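Local coordinates for protein dally-like, isoform A (Drosophila melanogaster, PDB 6XTZ) that is a glypican, probably a cell-surface proteoglycan, that shields the palmitoleate lipid of Wnt to enable signalling at a distance, at residues A[277-280]-A[281-285]; A[440-443]-A[444-447]. The protein carries 5 engineered substitutions. All blocks are in the same frame, centred on the assembly; numbering follows the deposited sequence.

Overall arrangement
Contact 1 (277-280 with 281-285) covers the last turns of helix 263-283, and contact 2 (440-443 with 444-447) the first turns of helix 441-455; the C-terminal end of one packs beside the start of the other. Their centres are about 11 Å apart, and Leu-284 of contact 1 rests on contact 2: its CG lies 3.8 Å from CG1 of Val-446, and its CD1 is 3.8 Å from NH1 of Arg-447. Contact 2 reaches the bound ligand, since the side chain of Pro-440 comes within about 4 Å of the O-palmitoleoyl serine. Contact 1 stands further back, the side chain of Leu-283 being about 12 Å from that ligand.

Contact 1 (A[277-280]-A[281-285]); sequences DKVA and ERLLG
Val-279 and Leu-283, one turn apart on helix 263-283, lie side by side and point the same way, an example of how i to i+4 spacing gathers apolar groups on one helix face. CG1 of Val-279 meets CD1 of Leu-283 at 4.2 Å. With CG of Leu-283 beside its own backbone N (chi1 -66°), the branch point comes close to the carbonyl oxygen of Val-279, CG to O 3.3 Å. That oxygen also accepts the backbone N-H of Leu-283, N to O 2.8 Å. This buried side is closed by Tyr-203 and Thr-200 of helix 185-216, while Leu-533 of helix 513-538 packs on Val-279.

Ala-280 continues the packed part: its small side chain lies against Tyr-203 and Arg-450, and its carbonyl O takes the N-H of Leu-284, N to O 3.1 Å. CG of Leu-284 stands 3.3 Å from this same O of Ala-280, and the side chain packs on helix 441-455.

The solvent side is looser. Lys-278 and Glu-281 are exposed, though both side chains touch Tyr-537 of helix 513-538, and the extended side chain of Glu-281 carries its carboxylate clear of the preceding turn. Glu-281 OE1 and Arg-282 NH1 are 4.0 Å apart, a long ion pair with the oxygen well off the guanidinium plane. Arg-282 is held more firmly elsewhere, its NE bonded to the carbonyl of Tyr-537 and its charge against the rings of Tyr-537 and Phe-287. Asp-277 has its main partner in Arg-450, a salt bridge to the neighbouring helix.

N of Gly-285 bonds to O of Arg-282 at 3.0 Å. The whole is the C-terminal end of an amphipathic helix in the elongated, all-helical glypican core present in this fragment.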
ATOM      1  N   ASP A 277       8.539  -3.031   0.834  1.00 40.57           N
ATOM      2  CA  ASP A 277       9.504  -4.047   1.232  1.00 41.10           C
ATOM      3  C   ASP A 277      10.854  -3.430   1.571  1.00 48.53           C
ATOM      4  O   ASP A 277      11.580  -3.957   2.422  1.00 49.44           O
ATOM      5  CB  ASP A 277       9.653  -5.092   0.127  1.00 43.13           C
ATOM      6  CG  ASP A 277      10.411  -6.321   0.586  1.00 45.34           C
ATOM      7  OD1 ASP A 277       9.841  -7.122   1.355  1.00 47.67           O
ATOM      8  OD2 ASP A 277      11.579  -6.490   0.176  1.00 48.00           O
ATOM      9  N   LYS A 278      11.203  -2.316   0.922  1.00 50.74           N
ATOM     10  CA  LYS A 278      12.451  -1.632   1.246  1.00 47.79           C
ATOM     11  C   LYS A 278      12.374  -0.964   2.613  1.00 47.63           C
ATOM     12  O   LYS A 278      13.328  -1.032   3.398  1.00 43.49           O
ATOM     13  CB  LYS A 278      12.786  -0.605   0.165  1.00 47.84           C
ATOM     14  CG  LYS A 278      13.409  -1.192  -1.088  1.00 56.89           C
ATOM     15  CD  LYS A 278      13.982  -0.092  -1.972  1.00 68.11           C
ATOM     16  CE  LYS A 278      14.830  -0.663  -3.096  1.00 75.01           C
ATOM     17  NZ  LYS A 278      15.480   0.409  -3.901  1.00 76.43           N
ATOM     18  N   VAL A 279      11.251  -0.308   2.914  1.00 43.27           N
ATOM     19  CA  VAL A 279      11.093   0.325   4.219  1.00 42.44           C
ATOM     20  C   VAL A 279      11.022  -0.729   5.316  1.00 44.61           C
ATOM     21  O   VAL A 279      11.611  -0.567   6.391  1.00 41.73           O
ATOM     22  CB  VAL A 279       9.856   1.240   4.221  1.00 40.14           C
ATOM     23  CG1 VAL A 279       9.595   1.783   5.617  1.00 36.32           C
ATOM     24  CG2 VAL A 279      10.046   2.379   3.232  1.00 34.55           C
ATOM     25  N   ALA A 280      10.310  -1.831   5.060  1.00 42.47           N
ATOM     26  CA  ALA A 280      10.276  -2.930   6.020  1.00 41.66           C
ATOM     27  C   ALA A 280      11.667  -3.494   6.271  1.00 45.24           C
ATOM     28  O   ALA A 280      11.961  -3.954   7.381  1.00 48.71           O
ATOM     29  CB  ALA A 280       9.338  -4.032   5.528  1.00 40.13           C
ATOM     30  N   GLU A 281      12.534  -3.474   5.255  1.00 45.59           N
ATOM     31  CA  GLU A 281      13.915  -3.897   5.455  1.00 49.86           C
ATOM     32  C   GLU A 281      14.640  -2.954   6.407  1.00 49.64           C
ATOM     33  O   GLU A 281      15.415  -3.396   7.264  1.00 48.77           O
ATOM     34  CB  GLU A 281      14.639  -3.966   4.111  1.00 60.69           C
ATOM     35  CG  GLU A 281      16.038  -4.556   4.177  1.00 74.04           C
ATOM     36  CD  GLU A 281      16.787  -4.424   2.864  1.00 83.28           C
ATOM     37  OE1 GLU A 281      17.223  -3.300   2.536  1.00 84.29           O
ATOM     38  OE2 GLU A 281      16.932  -5.442   2.156  1.00 88.42           O
ATOM     39  N   ARG A 282      14.396  -1.649   6.272  1.00 44.60           N
ATOM     40  CA  ARG A 282      14.994  -0.675   7.177  1.00 44.23           C
ATOM     41  C   ARG A 282      14.450  -0.826   8.592  1.00 50.24           C
ATOM     42  O   ARG A 282      15.213  -0.778   9.566  1.00 56.57           O
ATOM     43  CB  ARG A 282      14.741   0.740   6.660  1.00 40.64           C
ATOM     44  CG  ARG A 282      15.510   1.097   5.405  1.00 41.47           C
ATOM     45  CD  ARG A 282      16.950   1.456   5.722  1.00 46.14           C
ATOM     46  NE  ARG A 282      17.642   2.001   4.559  1.00 52.93           N
ATOM     47  CZ  ARG A 282      18.478   1.308   3.794  1.00 57.24           C
ATOM     48  NH1 ARG A 282      18.732   0.036   4.069  1.00 62.13           N
ATOM     49  NH2 ARG A 282      19.059   1.887   2.753  1.00 57.45           N
ATOM     50  N   LEU A 283      13.133  -1.007   8.725  1.00 43.31           N
ATOM     51  CA  LEU A 283      12.521  -1.104  10.046  1.00 40.15           C
ATOM     52  C   LEU A 283      12.991  -2.338  10.803  1.00 42.55           C
ATOM     53  O   LEU A 283      13.065  -2.314  12.035  1.00 48.90           O
ATOM     54  CB  LEU A 283      10.999  -1.110   9.921  1.00 39.73           C
ATOM     55  CG  LEU A 283      10.376   0.179   9.391  1.00 40.28           C
ATOM     56  CD1 LEU A 283       8.860   0.054   9.341  1.00 30.32           C
ATOM     57  CD2 LEU A 283      10.794   1.359  10.255  1.00 38.61           C
ATOM     58  N   LEU A 284      13.303  -3.419  10.096  1.00 43.00           N
ATOM     59  CA  LEU A 284      13.837  -4.618  10.722  1.00 43.79           C
ATOM     60  C   LEU A 284      15.351  -4.578  10.867  1.00 52.29           C
ATOM     61  O   LEU A 284      15.929  -5.509  11.438  1.00 57.44           O
ATOM     62  CB  LEU A 284      13.429  -5.859   9.922  1.00 38.80           C
ATOM     63  CG  LEU A 284      11.923  -6.119   9.816  1.00 42.41           C
ATOM     64  CD1 LEU A 284      11.635  -7.243   8.835  1.00 38.10           C
ATOM     65  CD2 LEU A 284      11.338  -6.435  11.184  1.00 46.30           C
ATOM     66  N   GLY A 285      16.002  -3.528  10.371  1.00 52.61           N
ATOM     67  CA  GLY A 285      17.445  -3.431  10.440  1.00 48.88           C
ATOM     68  C   GLY A 285      17.951  -2.099  10.954  1.00 48.04           C
ATOM     69  O   GLY A 285      17.791  -1.783  12.136  1.00 50.84           O
TER

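Contact 2 (A[440-443]-A[444-447]); sequences PILD and RIVR
The guanidinium of Arg-444 comes obliquely to CG2 of Ile-441, NH1 to CG2 4.1 Å. CG of Arg-444 lies 3.3 Å from O of Pro-440 and CD 3.7 Å from CA of Ile-441; the bend at chi3 (63°) then carries the guanidinium to Ile-441. That of Arg-447 likewise stands oblique to the carbonyl oxygen of Asp-443; CG of Arg-447 is the closer neighbour, 3.1 Å from O of Asp-443. OD2 of Asp-443 lies well out of the Arg-447 guanidinium plane, 4.4 Å from NH2, so the two interact through charge without a directed N-H. OD1 of Asp-443 is hydrogen-bonded to ND2 of Asn-288.

On the buried side CD1 of Leu-442 touches CG2 of Ile-445 at 4.2 Å, the two side chains slanting across each other. Phe-91 and Ile-289 cover Leu-442, and Phe-87 with Leu-284 covers Val-446.

At the N-cap Pro-440 offers its O to N of Arg-444 at 3.1 Å, while its ring borders the O-palmitoleoyl serine pocket. The chemistry implies a helix start packed on its apolar face, where the exposed Arg-447 would probably favour the ionised form of buried Asp-443 through a weak, undirected attraction.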
ATOM      1  N   PRO A 440      10.708  -8.725  19.290  1.00 52.91           N
ATOM      2  CA  PRO A 440       9.774  -7.658  19.669  1.00 55.02           C
ATOM      3  C   PRO A 440       8.512  -7.704  18.822  1.00 56.83           C
ATOM      4  O   PRO A 440       8.541  -8.061  17.643  1.00 58.23           O
ATOM      5  CB  PRO A 440      10.572  -6.373  19.410  1.00 51.60           C
ATOM      6  CG  PRO A 440      12.001  -6.802  19.337  1.00 52.61           C
ATOM      7  CD  PRO A 440      11.983  -8.192  18.785  1.00 50.25           C
ATOM      8  N   ILE A 441       7.389  -7.336  19.445  1.00 57.19           N
ATOM      9  CA  ILE A 441       6.112  -7.361  18.743  1.00 61.42           C
ATOM     10  C   ILE A 441       6.065  -6.329  17.626  1.00 54.80           C
ATOM     11  O   ILE A 441       5.279  -6.480  16.683  1.00 51.94           O
ATOM     12  CB  ILE A 441       4.942  -7.149  19.723  1.00 69.64           C
ATOM     13  CG1 ILE A 441       4.986  -5.743  20.324  1.00 70.17           C
ATOM     14  CG2 ILE A 441       4.970  -8.205  20.820  1.00 75.81           C
ATOM     15  CD1 ILE A 441       3.776  -5.408  21.169  1.00 73.59           C
ATOM     16  N   LEU A 442       6.885  -5.277  17.703  1.00 46.86           N
ATOM     17  CA  LEU A 442       6.955  -4.328  16.599  1.00 48.29           C
ATOM     18  C   LEU A 442       7.562  -4.979  15.363  1.00 49.27           C
ATOM     19  O   LEU A 442       7.095  -4.752  14.243  1.00 44.22           O
ATOM     20  CB  LEU A 442       7.756  -3.095  17.008  1.00 48.33           C
ATOM     21  CG  LEU A 442       7.920  -2.020  15.930  1.00 49.94           C
ATOM     22  CD1 LEU A 442       6.564  -1.566  15.404  1.00 46.69           C
ATOM     23  CD2 LEU A 442       8.712  -0.840  16.470  1.00 50.37           C
ATOM     24  N   ASP A 443       8.599  -5.798  15.548  1.00 51.61           N
ATOM     25  CA  ASP A 443       9.142  -6.552  14.425  1.00 51.66           C
ATOM     26  C   ASP A 443       8.137  -7.568  13.899  1.00 53.10           C
ATOM     27  O   ASP A 443       8.110  -7.842  12.695  1.00 51.31           O
ATOM     28  CB  ASP A 443      10.436  -7.255  14.833  1.00 50.26           C
ATOM     29  CG  ASP A 443      11.517  -6.286  15.273  1.00 54.27           C
ATOM     30  OD1 ASP A 443      11.230  -5.076  15.389  1.00 56.64           O
ATOM     31  OD2 ASP A 443      12.659  -6.737  15.497  1.00 54.89           O
ATOM     32  N   ARG A 444       7.302  -8.125  14.780  1.00 53.78           N
ATOM     33  CA  ARG A 444       6.341  -9.139  14.356  1.00 55.23           C
ATOM     34  C   ARG A 444       5.271  -8.549  13.447  1.00 51.18           C
ATOM     35  O   ARG A 444       4.884  -9.172  12.451  1.00 52.44           O
ATOM     36  CB  ARG A 444       5.704  -9.796  15.582  1.00 63.58           C
ATOM     37  CG  ARG A 444       6.700 -10.508  16.483  1.00 80.74           C
ATOM     38  CD  ARG A 444       6.061 -10.958  17.789  1.00 93.62           C
ATOM     39  NE  ARG A 444       5.001 -11.940  17.581  1.00102.79           N
ATOM     40  CZ  ARG A 444       4.317 -12.518  18.563  1.00107.93           C
ATOM     41  NH1 ARG A 444       4.583 -12.211  19.827  1.00108.28           N
ATOM     42  NH2 ARG A 444       3.370 -13.402  18.285  1.00110.80           N
ATOM     43  N   ILE A 445       4.776  -7.352  13.770  1.00 43.87           N
ATOM     44  CA  ILE A 445       3.754  -6.739  12.928  1.00 45.92           C
ATOM     45  C   ILE A 445       4.370  -6.197  11.644  1.00 50.11           C
ATOM     46  O   ILE A 445       3.720  -6.188  10.591  1.00 52.60           O
ATOM     47  CB  ILE A 445       2.991  -5.652  13.711  1.00 43.14           C
ATOM     48  CG1 ILE A 445       1.906  -5.009  12.841  1.00 40.11           C
ATOM     49  CG2 ILE A 445       3.939  -4.596  14.245  1.00 46.16           C
ATOM     50  CD1 ILE A 445       0.816  -5.961  12.414  1.00 42.13           C
ATOM     51  N   VAL A 446       5.630  -5.756  11.696  1.00 47.59           N
ATOM     52  CA  VAL A 446       6.313  -5.323  10.480  1.00 42.95           C
ATOM     53  C   VAL A 446       6.537  -6.505   9.544  1.00 44.71           C
ATOM     54  O   VAL A 446       6.339  -6.396   8.327  1.00 46.25           O
ATOM     55  CB  VAL A 446       7.634  -4.613  10.828  1.00 45.09           C
ATOM     56  CG1 VAL A 446       8.484  -4.425   9.579  1.00 45.20           C
ATOM     57  CG2 VAL A 446       7.358  -3.266  11.479  1.00 41.85           C
ATOM     58  N   ARG A 447       6.947  -7.654  10.090  1.00 44.80           N
ATOM     59  CA  ARG A 447       7.105  -8.846   9.261  1.00 45.32           C
ATOM     60  C   ARG A 447       5.764  -9.318   8.713  1.00 44.48           C
ATOM     61  O   ARG A 447       5.683  -9.786   7.571  1.00 46.25           O
ATOM     62  CB  ARG A 447       7.771  -9.970  10.055  1.00 46.40           C
ATOM     63  CG  ARG A 447       9.213  -9.710  10.454  1.00 56.95           C
ATOM     64  CD  ARG A 447       9.808 -10.935  11.131  1.00 64.39           C
ATOM     65  NE  ARG A 447      10.856 -10.581  12.083  1.00 73.16           N
ATOM     66  CZ  ARG A 447      12.133 -10.406  11.762  1.00 77.62           C
ATOM     67  NH1 ARG A 447      12.529 -10.550  10.503  1.00 80.92           N
ATOM     68  NH2 ARG A 447      13.015 -10.086  12.698  1.00 75.36           N
TER